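Local coordinates for protein ketosynthase (PDB 6KXD) that probably serves as the chain length factor partner in a ketosynthase heterodimer that extends polyketide chains on an acyl carrier protein, at residues E74-R79 with L90-S95; T114-G119 with H156-T161; A267-C272 with L356-D361; A271-A276 with A308-A313. All coordinates share one frame; numbering follows the deposited sequence.

Interaction 1: residues E74-R79 with L90-S95; sequences EQLGPR and LALVAS
A chi1 of -68° places CG of Leu76 beside its own backbone N, and a nearly trans chi2 carries both methyls out from helix 72-76 to Leu92 and Val93. There the fork of Leu76 straddles a neighbour: CD1 and CD2 both lie near CB of Leu92, with CD1 also 4.0 Å from Leu92 CD1. The two leucines cross at about a right angle. On the Val93 side, Leu76 CD2 rests 4.0 Å from Val93 CG2, and Gln75 CB meets Val93 CG2 at 3.8 Å. Gln75 then folds back at chi2, which brings its OE1 alongside Val93 CG1 without any hydrogen bond across the contact. These residues lie within the ketoacyl-synthase N-terminal domain, a member of the thiolase clan, and the short helix 72-76 packs its last turn on the longer helix 86-99. Replacing Leu76 by alanine would remove both methyls and would probably leave Leu92 CD1 and Val93 CG2 facing a gap between the two helices. Leu92 also leans on Ala160 and Thr161 of helix 156-165, while Val93 reaches Val28 of strand 20-29. One turn on, Ser95 OG donates to Leu92 O at 2.6 Å, approaching at a C=O angle of 122° and tilted somewhat from the carbonyl plane; the hydroxyl is bonded to His165 NE2 as well.

Interaction 2: residues T114-G119 with H156-T161; sequences TGVVLG and HAAGAT
Leu118 and Val116 of strand 114-119 point their side chains at the alanine-rich start of helix 156-165. The tightest touch is from Leu118 CD2 to Ala157 CB, 3.5 Å. Ala158 CB faces the strand where Val116 and Leu118 meet it together, 4.1 Å from Val116 CG1 and 4.2 Å from Leu118 CB. Leu118 reaches Ala157 because its CG is anti to the backbone N (chi1 -169°), with CD2 making the touch. The small alanines let the backbones come close: the CA atoms of Leu118 and Ala158 are 6.0 Å apart, and the segment axes approach to 8.2 Å while running nearly antiparallel, at 152°. No hydrogen bond spans the interface. In the next shell, Ala157 O takes two donors from Thr161, its N at 2.9 Å and its OG1 at 2.8 Å, arriving from opposite faces of the carbonyl plane; this ties down the threonine hydroxyl within the helix. Ala158 O is bonded to Asn171 ND2 of strand 171-174. Farther out, the strand is paired in parallel with strands 171-174 and 199-206, and Val117 points the other way, onto helix 180-193. The sheet therefore has helices on both faces, as in the layered thiolase fold, and Ala157 and Ala160 of helix 156-165 touch Thr88 of helix 86-99.

Interaction 3: residues A267-C272 with L356-D361; sequences AAVTAC and LVCAVD
Val269 supplies the whole helix side of this apolar contact, one methyl to each of two residues on strand 354-360. Its CG1 lies 3.5 Å from Cys358 SG, and its CG2 lies 3.6 Å from Val360 CG1, where the two valines cross at about a right angle. Val269 CG1 is anti to the backbone N (chi1 170°), which spreads the two branches along the strand so that each reaches a different residue, two positions apart. Cys358 likewise has its sulfur anti to the backbone N, at 179°, and meets the valine methyl as an apolar neighbour. Ala359, between them, points away from the helix and touches Val179 and Cys293. Polar bonds hold the two partners separately and do not link them. In the helix, Ala271 N reaches Ala267 O at 3.0 Å and Cys272 N reaches Ala268 O at 2.9 Å. The strand is bonded through its backbone to strands 287-291 and 365-373, while Cys358 O also accepts from Gln336 NE2. Beyond the touching residues, Val360 O and Asp361 OD1 are both held by Arg178. Leu307 of helix 298-310 packs on Cys358. The packing of helix 265-280 on strands 354-360 and 365-373 is consistent with an outer helical layer of the thiolase fold, here in its C-terminal half.

Interaction 4: residues A271-A276 with A308-A313; sequences ACARRA and AALVPA
The 2.9 Å backbone bond from Ala276 N to Cys272 O belongs to the helical turn that presents Ala273 and Arg274 to Leu310; no hydrogen bond crosses between the two segments. Leu310 touches through its two methyls. CD2 presses on Ala273 CB at 3.3 Å, tighter than ordinary carbon contact. CD1 of Leu310 lies by Arg274, whose CG is 3.7 Å away; the extended Arg274 chain runs past the leucine in the opposite direction. Leu310 CG sits over one face of the guanidinium, offset toward its rim, but the closest approaches of CD1 to that group are too short to be trusted. With CG anti to the backbone N (chi1 -176°), the leucine reaches across to helix 265-280. A glycine in place of Leu310 would probably leave Ala273 facing a gap and Arg274 CG without its methyl neighbour. Just after it, Val311 leaves the helix and packs on Val287 and Ala290 of strand 287-291, while Cys272 and Ala276 rest on Val368 of strand 365-373. Helices 265-280 and 298-310 thus meet over strands 287-291 and 365-373, sharing the surface of the C-terminal strands in what is probably a thiolase-type fold.

From the N terminus, interaction 1 closes a short loop, with ten residues between its segments. Interaction 2 follows in series, bringing helix 156-165 back onto strand 114-119 after 36 residues. The two touch, and together they stack helices 72-76, 86-99 and 156-165 on strand 114-119. Much later, both remaining contacts start on helix 265-280: interaction 4 closes first, at the end of helix 298-310, and interaction 3 spans on to strand 354-360. They share Ala271 and Cys272 and bind helix 265-280 to that strand and to helix 298-310. This second pair lies on the opposite side of the chain's centre, with interactions 2 and 3 centred about 26 Å apart.

Interaction 1: residues E74-R79 with L90-S95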
loop_
_atom_site.group_PDB
_atom_site.type_symbol
_atom_site.label_atom_id
_atom_site.label_comp_id
_atom_site.label_asym_id
_atom_site.label_seq_id
_atom_site.Cartn_x
_atom_site.Cartn_y
_atom_site.Cartn_z
ATOM N N GLU B 74 -23.565 11.869 11.673
ATOM C CA GLU B 74 -24.858 11.823 11.045
ATOM C C GLU B 74 -24.944 10.609 10.120
ATOM O O GLU B 74 -25.955 9.920 10.085
ATOM C CB GLU B 74 -25.109 13.106 10.253
ATOM C CG GLU B 74 -26.489 13.182 9.653
ATOM C CD GLU B 74 -26.798 14.495 8.958
ATOM O OE1 GLU B 74 -27.951 14.665 8.532
ATOM O OE2 GLU B 74 -25.883 15.336 8.841
ATOM N N GLN B 75 -23.880 10.374 9.349
ATOM C CA GLN B 75 -23.828 9.258 8.437
ATOM C C GLN B 75 -23.590 7.928 9.157
ATOM O O GLN B 75 -24.191 6.941 8.749
ATOM C CB GLN B 75 -22.745 9.522 7.382
ATOM C CG GLN B 75 -23.143 10.677 6.467
ATOM C CD GLN B 75 -24.368 10.325 5.654
ATOM O OE1 GLN B 75 -24.480 9.227 5.113
ATOM N NE2 GLN B 75 -25.311 11.249 5.577
ATOM N N LEU B 76 -22.709 7.888 10.165
ATOM C CA LEU B 76 -22.217 6.617 10.650
ATOM C C LEU B 76 -22.661 6.349 12.084
ATOM O O LEU B 76 -22.378 5.299 12.590
ATOM C CB LEU B 76 -20.696 6.608 10.560
ATOM C CG LEU B 76 -20.195 6.597 9.122
ATOM C CD1 LEU B 76 -18.679 6.743 9.115
ATOM C CD2 LEU B 76 -20.615 5.298 8.458
ATOM N N GLY B 77 -23.373 7.295 12.671
ATOM C CA GLY B 77 -23.864 7.118 14.007
ATOM C C GLY B 77 -22.808 7.439 15.047
ATOM O O GLY B 77 -21.707 7.922 14.773
ATOM N N PRO B 78 -23.143 7.232 16.327
ATOM C CA PRO B 78 -22.315 7.740 17.405
ATOM C C PRO B 78 -21.147 6.829 17.794
ATOM O O PRO B 78 -20.295 7.285 18.520
ATOM C CB PRO B 78 -23.319 7.832 18.565
ATOM C CG PRO B 78 -24.269 6.706 18.290
ATOM C CD PRO B 78 -24.401 6.639 16.787
ATOM N N ARG B 79 -21.135 5.567 17.338
ATOM C CA ARG B 79 -20.194 4.607 17.851
ATOM C C ARG B 79 -18.861 4.685 17.086
ATOM O O ARG B 79 -18.812 4.447 15.891
ATOM C CB ARG B 79 -20.852 3.229 17.774
ATOM C CG ARG B 79 -20.040 2.107 18.377
ATOM C CD ARG B 79 -20.692 0.760 18.132
ATOM N NE ARG B 79 -21.965 0.690 18.808
ATOM C CZ ARG B 79 -22.130 0.349 20.088
ATOM N NH1 ARG B 79 -21.095 -0.001 20.829
ATOM N NH2 ARG B 79 -23.347 0.381 20.605
ATOM N N LEU B 90 -15.401 8.549 4.685
ATOM C CA LEU B 90 -15.851 8.535 3.306
ATOM C C LEU B 90 -15.883 7.119 2.742
ATOM O O LEU B 90 -16.802 6.765 1.968
ATOM C CB LEU B 90 -14.894 9.372 2.478
ATOM C CG LEU B 90 -14.996 10.866 2.734
ATOM C CD1 LEU B 90 -13.765 11.505 2.139
ATOM C CD2 LEU B 90 -16.265 11.449 2.179
ATOM N N ALA B 91 -14.833 6.347 3.035
ATOM C CA ALA B 91 -14.713 4.976 2.595
ATOM C C ALA B 91 -15.876 4.174 3.159
ATOM O O ALA B 91 -16.467 3.331 2.449
ATOM C CB ALA B 91 -13.418 4.356 3.024
ATOM N N LEU B 92 -16.195 4.426 4.438
ATOM C CA LEU B 92 -17.248 3.582 5.093
ATOM C C LEU B 92 -18.602 3.877 4.464
ATOM O O LEU B 92 -19.346 2.930 4.200
ATOM C CB LEU B 92 -17.303 3.804 6.599
ATOM C CG LEU B 92 -16.072 3.325 7.362
ATOM C CD1 LEU B 92 -16.230 3.528 8.865
ATOM C CD2 LEU B 92 -15.745 1.891 7.059
ATOM N N VAL B 93 -18.882 5.154 4.252
ATOM C CA VAL B 93 -20.147 5.537 3.672
ATOM C C VAL B 93 -20.203 4.973 2.256
ATOM O O VAL B 93 -21.182 4.396 1.861
ATOM C CB VAL B 93 -20.387 7.046 3.692
ATOM C CG1 VAL B 93 -21.681 7.371 2.930
ATOM C CG2 VAL B 93 -20.475 7.565 5.113
ATOM N N ALA B 94 -19.079 5.010 1.553
ATOM C CA ALA B 94 -19.104 4.471 0.222
ATOM C C ALA B 94 -19.355 2.961 0.267
ATOM O O ALA B 94 -20.043 2.411 -0.609
ATOM C CB ALA B 94 -17.830 4.799 -0.510
ATOM N N SER B 95 -18.765 2.272 1.265
ATOM C CA SER B 95 -18.881 0.826 1.370
ATOM C C SER B 95 -20.344 0.437 1.558
ATOM O O SER B 95 -20.726 -0.593 1.065
ATOM C CB SER B 95 -18.009 0.206 2.435
ATOM O OG SER B 95 -18.418 0.512 3.743
#

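Interaction 2: residues T114-G119 with H156-T161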
loop_
_atom_site.group_PDB
_atom_site.type_symbol
_atom_site.label_atom_id
_atom_site.label_comp_id
_atom_site.label_asym_id
_atom_site.label_seq_id
_atom_site.Cartn_x
_atom_site.Cartn_y
_atom_site.Cartn_z
ATOM N N THR B 114 -14.164 -12.404 -0.220
ATOM C CA THR B 114 -14.355 -11.054 -0.687
ATOM C C THR B 114 -13.151 -10.220 -0.250
ATOM O O THR B 114 -12.920 -10.046 0.921
ATOM C CB THR B 114 -15.602 -10.360 -0.156
ATOM O OG1 THR B 114 -16.745 -11.156 -0.498
ATOM C CG2 THR B 114 -15.776 -8.983 -0.753
ATOM N N GLY B 115 -12.430 -9.718 -1.234
ATOM C CA GLY B 115 -11.279 -8.869 -0.974
ATOM C C GLY B 115 -11.666 -7.405 -0.856
ATOM O O GLY B 115 -12.738 -6.925 -1.376
ATOM N N VAL B 116 -10.768 -6.622 -0.235
ATOM C CA VAL B 116 -10.904 -5.200 -0.186
ATOM C C VAL B 116 -9.568 -4.617 -0.605
ATOM O O VAL B 116 -8.561 -5.035 -0.017
ATOM C CB VAL B 116 -11.223 -4.682 1.234
ATOM C CG1 VAL B 116 -11.184 -3.158 1.274
ATOM C CG2 VAL B 116 -12.569 -5.200 1.721
ATOM N N VAL B 117 -9.575 -3.715 -1.598
ATOM C CA VAL B 117 -8.346 -2.945 -1.865
ATOM C C VAL B 117 -8.724 -1.486 -2.121
ATOM O O VAL B 117 -9.561 -1.193 -2.975
ATOM C CB VAL B 117 -7.496 -3.540 -2.996
ATOM C CG1 VAL B 117 -8.241 -3.698 -4.305
ATOM C CG2 VAL B 117 -6.224 -2.717 -3.185
ATOM N N LEU B 118 -8.108 -0.563 -1.342
ATOM C CA LEU B 118 -8.360 0.825 -1.412
ATOM C C LEU B 118 -7.079 1.566 -1.807
ATOM O O LEU B 118 -6.049 1.308 -1.230
ATOM C CB LEU B 118 -8.837 1.331 -0.063
ATOM C CG LEU B 118 -9.386 2.754 -0.049
ATOM C CD1 LEU B 118 -10.684 2.894 -0.846
ATOM C CD2 LEU B 118 -9.622 3.228 1.385
ATOM N N GLY B 119 -7.177 2.439 -2.803
ATOM C CA GLY B 119 -6.064 3.347 -3.143
ATOM C C GLY B 119 -6.165 4.680 -2.392
ATOM O O GLY B 119 -7.247 5.271 -2.160
ATOM N N HIS B 156 -6.074 2.134 7.542
ATOM C CA HIS B 156 -7.198 2.130 8.444
ATOM C C HIS B 156 -8.542 2.117 7.701
ATOM O O HIS B 156 -9.439 1.402 8.143
ATOM C CB HIS B 156 -7.213 3.310 9.388
ATOM C CG HIS B 156 -8.334 3.178 10.352
ATOM N ND1 HIS B 156 -9.544 3.823 10.176
ATOM C CD2 HIS B 156 -8.461 2.403 11.458
ATOM C CE1 HIS B 156 -10.352 3.477 11.190
ATOM N NE2 HIS B 156 -9.718 2.649 11.974
ATOM N N ALA B 157 -8.702 2.914 6.641
ATOM C CA ALA B 157 -9.997 2.925 5.923
ATOM C C ALA B 157 -10.347 1.519 5.405
ATOM O O ALA B 157 -11.503 1.039 5.583
ATOM C CB ALA B 157 -10.021 3.972 4.820
ATOM N N ALA B 158 -9.379 0.793 4.816
ATOM C CA ALA B 158 -9.636 -0.494 4.248
ATOM C C ALA B 158 -10.016 -1.476 5.373
ATOM O O ALA B 158 -10.944 -2.249 5.233
ATOM C CB ALA B 158 -8.451 -0.945 3.425
ATOM N N GLY B 159 -9.260 -1.415 6.466
ATOM C CA GLY B 159 -9.457 -2.229 7.659
ATOM C C GLY B 159 -10.798 -1.954 8.309
ATOM O O GLY B 159 -11.497 -2.900 8.728
ATOM N N ALA B 160 -11.148 -0.668 8.422
ATOM C CA ALA B 160 -12.443 -0.249 8.979
ATOM C C ALA B 160 -13.592 -0.816 8.140
ATOM O O ALA B 160 -14.644 -1.222 8.691
ATOM C CB ALA B 160 -12.579 1.238 9.084
ATOM N N THR B 161 -13.423 -0.788 6.820
ATOM C CA THR B 161 -14.454 -1.320 5.912
ATOM C C THR B 161 -14.683 -2.785 6.242
ATOM O O THR B 161 -15.828 -3.257 6.313
ATOM C CB THR B 161 -14.023 -1.102 4.460
ATOM O OG1 THR B 161 -13.822 0.290 4.274
ATOM C CG2 THR B 161 -15.036 -1.600 3.465
#

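Interaction 3: residues A267-C272 with L356-D361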
loop_
_atom_site.group_PDB
_atom_site.type_symbol
_atom_site.label_atom_id
_atom_site.label_comp_id
_atom_site.label_asym_id
_atom_site.label_seq_id
_atom_site.Cartn_x
_atom_site.Cartn_y
_atom_site.Cartn_z
ATOM N N ALA B 267 4.080 11.321 -23.673
ATOM C CA ALA B 267 4.657 10.135 -24.258
ATOM C C ALA B 267 4.349 8.922 -23.385
ATOM O O ALA B 267 4.058 7.876 -23.884
ATOM C CB ALA B 267 6.142 10.293 -24.430
ATOM N N ALA B 268 4.372 9.098 -22.068
ATOM C CA ALA B 268 4.090 7.975 -21.175
ATOM C C ALA B 268 2.609 7.601 -21.236
ATOM O O ALA B 268 2.271 6.420 -21.158
ATOM C CB ALA B 268 4.483 8.323 -19.775
ATOM N N VAL B 269 1.746 8.616 -21.257
ATOM C CA VAL B 269 0.311 8.382 -21.359
ATOM C C VAL B 269 0.021 7.664 -22.679
ATOM O O VAL B 269 -0.707 6.712 -22.714
ATOM C CB VAL B 269 -0.497 9.676 -21.297
ATOM C CG1 VAL B 269 -1.945 9.428 -21.658
ATOM C CG2 VAL B 269 -0.382 10.364 -19.934
ATOM N N THR B 270 0.567 8.200 -23.760
ATOM C CA THR B 270 0.408 7.586 -25.097
ATOM C C THR B 270 0.839 6.125 -25.089
ATOM O O THR B 270 0.067 5.276 -25.522
ATOM C CB THR B 270 1.142 8.386 -26.176
ATOM O OG1 THR B 270 0.575 9.696 -26.148
ATOM C CG2 THR B 270 1.030 7.732 -27.539
ATOM N N ALA B 271 2.010 5.823 -24.525
ATOM C CA ALA B 271 2.533 4.490 -24.545
ATOM C C ALA B 271 1.666 3.586 -23.686
ATOM O O ALA B 271 1.375 2.470 -24.048
ATOM C CB ALA B 271 3.968 4.447 -24.079
ATOM N N CYS B 272 1.275 4.103 -22.518
ATOM C CA CYS B 272 0.472 3.358 -21.612
ATOM C C CYS B 272 -0.891 3.000 -22.221
ATOM O O CYS B 272 -1.316 1.859 -22.148
ATOM C CB CYS B 272 0.277 4.174 -20.343
ATOM S SG CYS B 272 -0.287 3.125 -18.988
ATOM N N LEU B 356 -12.041 4.141 -21.866
ATOM C CA LEU B 356 -10.654 4.260 -21.464
ATOM C C LEU B 356 -10.594 5.314 -20.360
ATOM O O LEU B 356 -11.133 6.424 -20.533
ATOM C CB LEU B 356 -9.809 4.725 -22.649
ATOM C CG LEU B 356 -8.301 4.731 -22.448
ATOM C CD1 LEU B 356 -7.597 4.478 -23.765
ATOM C CD2 LEU B 356 -7.848 6.075 -21.914
ATOM N N VAL B 357 -9.930 4.976 -19.260
ATOM C CA VAL B 357 -9.695 5.942 -18.181
ATOM C C VAL B 357 -8.181 6.036 -17.996
ATOM O O VAL B 357 -7.496 5.076 -18.119
ATOM C CB VAL B 357 -10.419 5.572 -16.877
ATOM C CG1 VAL B 357 -11.899 5.419 -17.118
ATOM C CG2 VAL B 357 -9.854 4.352 -16.204
ATOM N N CYS B 358 -7.679 7.244 -17.794
ATOM C CA CYS B 358 -6.282 7.456 -17.754
ATOM C C CYS B 358 -6.027 8.377 -16.554
ATOM O O CYS B 358 -6.814 9.314 -16.302
ATOM C CB CYS B 358 -5.816 8.151 -19.044
ATOM S SG CYS B 358 -4.037 8.451 -18.963
ATOM N N ALA B 359 -4.938 8.138 -15.834
ATOM C CA ALA B 359 -4.531 9.068 -14.792
ATOM C C ALA B 359 -3.017 9.175 -14.761
ATOM O O ALA B 359 -2.325 8.259 -15.152
ATOM C CB ALA B 359 -5.035 8.642 -13.451
ATOM N N VAL B 360 -2.579 10.350 -14.286
ATOM C CA VAL B 360 -1.179 10.689 -14.050
ATOM C C VAL B 360 -1.064 11.272 -12.650
ATOM O O VAL B 360 -1.923 11.933 -12.174
ATOM C CB VAL B 360 -0.653 11.677 -15.107
ATOM C CG1 VAL B 360 -0.773 11.033 -16.463
ATOM C CG2 VAL B 360 -1.393 13.016 -15.089
ATOM N N ASP B 361 0.045 10.952 -12.016
ATOM C CA ASP B 361 0.247 11.331 -10.681
ATOM C C ASP B 361 1.557 12.105 -10.627
ATOM O O ASP B 361 2.487 11.874 -11.431
ATOM C CB ASP B 361 0.206 10.097 -9.799
ATOM C CG ASP B 361 0.306 10.452 -8.331
ATOM O OD1 ASP B 361 -0.659 11.065 -7.834
ATOM O OD2 ASP B 361 1.361 10.147 -7.722
#

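Interaction 4: residues A271-A276 with A308-A313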
loop_
_atom_site.group_PDB
_atom_site.type_symbol
_atom_site.label_atom_id
_atom_site.label_comp_id
_atom_site.label_asym_id
_atom_site.label_seq_id
_atom_site.Cartn_x
_atom_site.Cartn_y
_atom_site.Cartn_z
ATOM N N ALA B 271 2.010 5.823 -24.525
ATOM C CA ALA B 271 2.533 4.490 -24.545
ATOM C C ALA B 271 1.666 3.586 -23.686
ATOM O O ALA B 271 1.375 2.470 -24.048
ATOM C CB ALA B 271 3.968 4.447 -24.079
ATOM N N CYS B 272 1.275 4.103 -22.518
ATOM C CA CYS B 272 0.472 3.358 -21.612
ATOM C C CYS B 272 -0.891 3.000 -22.221
ATOM O O CYS B 272 -1.316 1.859 -22.148
ATOM C CB CYS B 272 0.277 4.174 -20.343
ATOM S SG CYS B 272 -0.287 3.125 -18.988
ATOM N N ALA B 273 -1.545 3.988 -22.838
ATOM C CA ALA B 273 -2.871 3.829 -23.442
ATOM C C ALA B 273 -2.771 2.841 -24.608
ATOM O O ALA B 273 -3.560 1.926 -24.739
ATOM C CB ALA B 273 -3.413 5.150 -23.883
ATOM N N ARG B 274 -1.728 2.985 -25.419
ATOM C CA ARG B 274 -1.627 2.095 -26.604
ATOM C C ARG B 274 -1.436 0.649 -26.170
ATOM O O ARG B 274 -2.068 -0.267 -26.735
ATOM C CB ARG B 274 -0.478 2.522 -27.518
ATOM C CG ARG B 274 -0.854 3.744 -28.323
ATOM C CD ARG B 274 0.103 4.007 -29.471
ATOM N NE ARG B 274 -0.225 5.308 -30.028
ATOM C CZ ARG B 274 -1.296 5.596 -30.771
ATOM N NH1 ARG B 274 -2.066 4.647 -31.283
ATOM N NH2 ARG B 274 -1.587 6.862 -31.003
ATOM N N ARG B 275 -0.633 0.439 -25.112
ATOM C CA ARG B 275 -0.450 -0.857 -24.555
ATOM C C ARG B 275 -1.783 -1.362 -23.987
ATOM O O ARG B 275 -2.121 -2.491 -24.227
ATOM C CB ARG B 275 0.628 -0.893 -23.465
ATOM C CG ARG B 275 1.065 -2.295 -23.057
ATOM C CD ARG B 275 2.318 -2.285 -22.175
ATOM N NE ARG B 275 3.410 -3.125 -22.685
ATOM C CZ ARG B 275 4.360 -2.726 -23.546
ATOM N NH1 ARG B 275 4.374 -1.490 -24.019
ATOM N NH2 ARG B 275 5.300 -3.571 -23.940
ATOM N N ALA B 276 -2.510 -0.522 -23.245
ATOM C CA ALA B 276 -3.776 -0.945 -22.653
ATOM C C ALA B 276 -4.768 -1.350 -23.761
ATOM O O ALA B 276 -5.506 -2.352 -23.677
ATOM C CB ALA B 276 -4.327 0.134 -21.770
ATOM N N ALA B 308 -6.359 13.326 -26.631
ATOM C CA ALA B 308 -7.111 14.066 -27.610
ATOM C C ALA B 308 -6.615 13.642 -28.986
ATOM O O ALA B 308 -7.326 13.771 -29.947
ATOM C CB ALA B 308 -6.957 15.553 -27.401
ATOM N N ALA B 309 -5.384 13.151 -29.056
ATOM C CA ALA B 309 -4.824 12.647 -30.340
ATOM C C ALA B 309 -5.094 11.149 -30.561
ATOM O O ALA B 309 -5.137 10.659 -31.677
ATOM C CB ALA B 309 -3.355 12.906 -30.348
ATOM N N LEU B 310 -5.176 10.405 -29.473
ATOM C CA LEU B 310 -5.187 8.990 -29.481
ATOM C C LEU B 310 -6.595 8.438 -29.705
ATOM O O LEU B 310 -6.711 7.413 -30.358
ATOM C CB LEU B 310 -4.647 8.459 -28.164
ATOM C CG LEU B 310 -4.539 6.944 -28.117
ATOM C CD1 LEU B 310 -3.279 6.503 -28.810
ATOM C CD2 LEU B 310 -4.600 6.407 -26.720
ATOM N N VAL B 311 -7.624 9.057 -29.116
ATOM C CA VAL B 311 -8.965 8.490 -29.190
ATOM C C VAL B 311 -9.860 9.368 -30.051
ATOM O O VAL B 311 -9.543 10.533 -30.330
ATOM C CB VAL B 311 -9.556 8.252 -27.782
ATOM C CG1 VAL B 311 -8.664 7.296 -26.997
ATOM C CG2 VAL B 311 -9.759 9.552 -27.053
ATOM N N PRO B 312 -11.009 8.845 -30.541
ATOM C CA PRO B 312 -11.940 9.674 -31.295
ATOM C C PRO B 312 -12.309 10.900 -30.464
ATOM O O PRO B 312 -12.542 10.734 -29.225
ATOM C CB PRO B 312 -13.166 8.779 -31.473
ATOM C CG PRO B 312 -12.616 7.403 -31.395
ATOM C CD PRO B 312 -11.539 7.492 -30.336
ATOM N N ALA B 313 -12.391 12.074 -31.099
ATOM C CA ALA B 313 -12.725 13.298 -30.374
ATOM C C ALA B 313 -14.040 13.118 -29.593
ATOM O O ALA B 313 -14.172 13.621 -28.488
ATOM C CB ALA B 313 -12.823 14.479 -31.299
#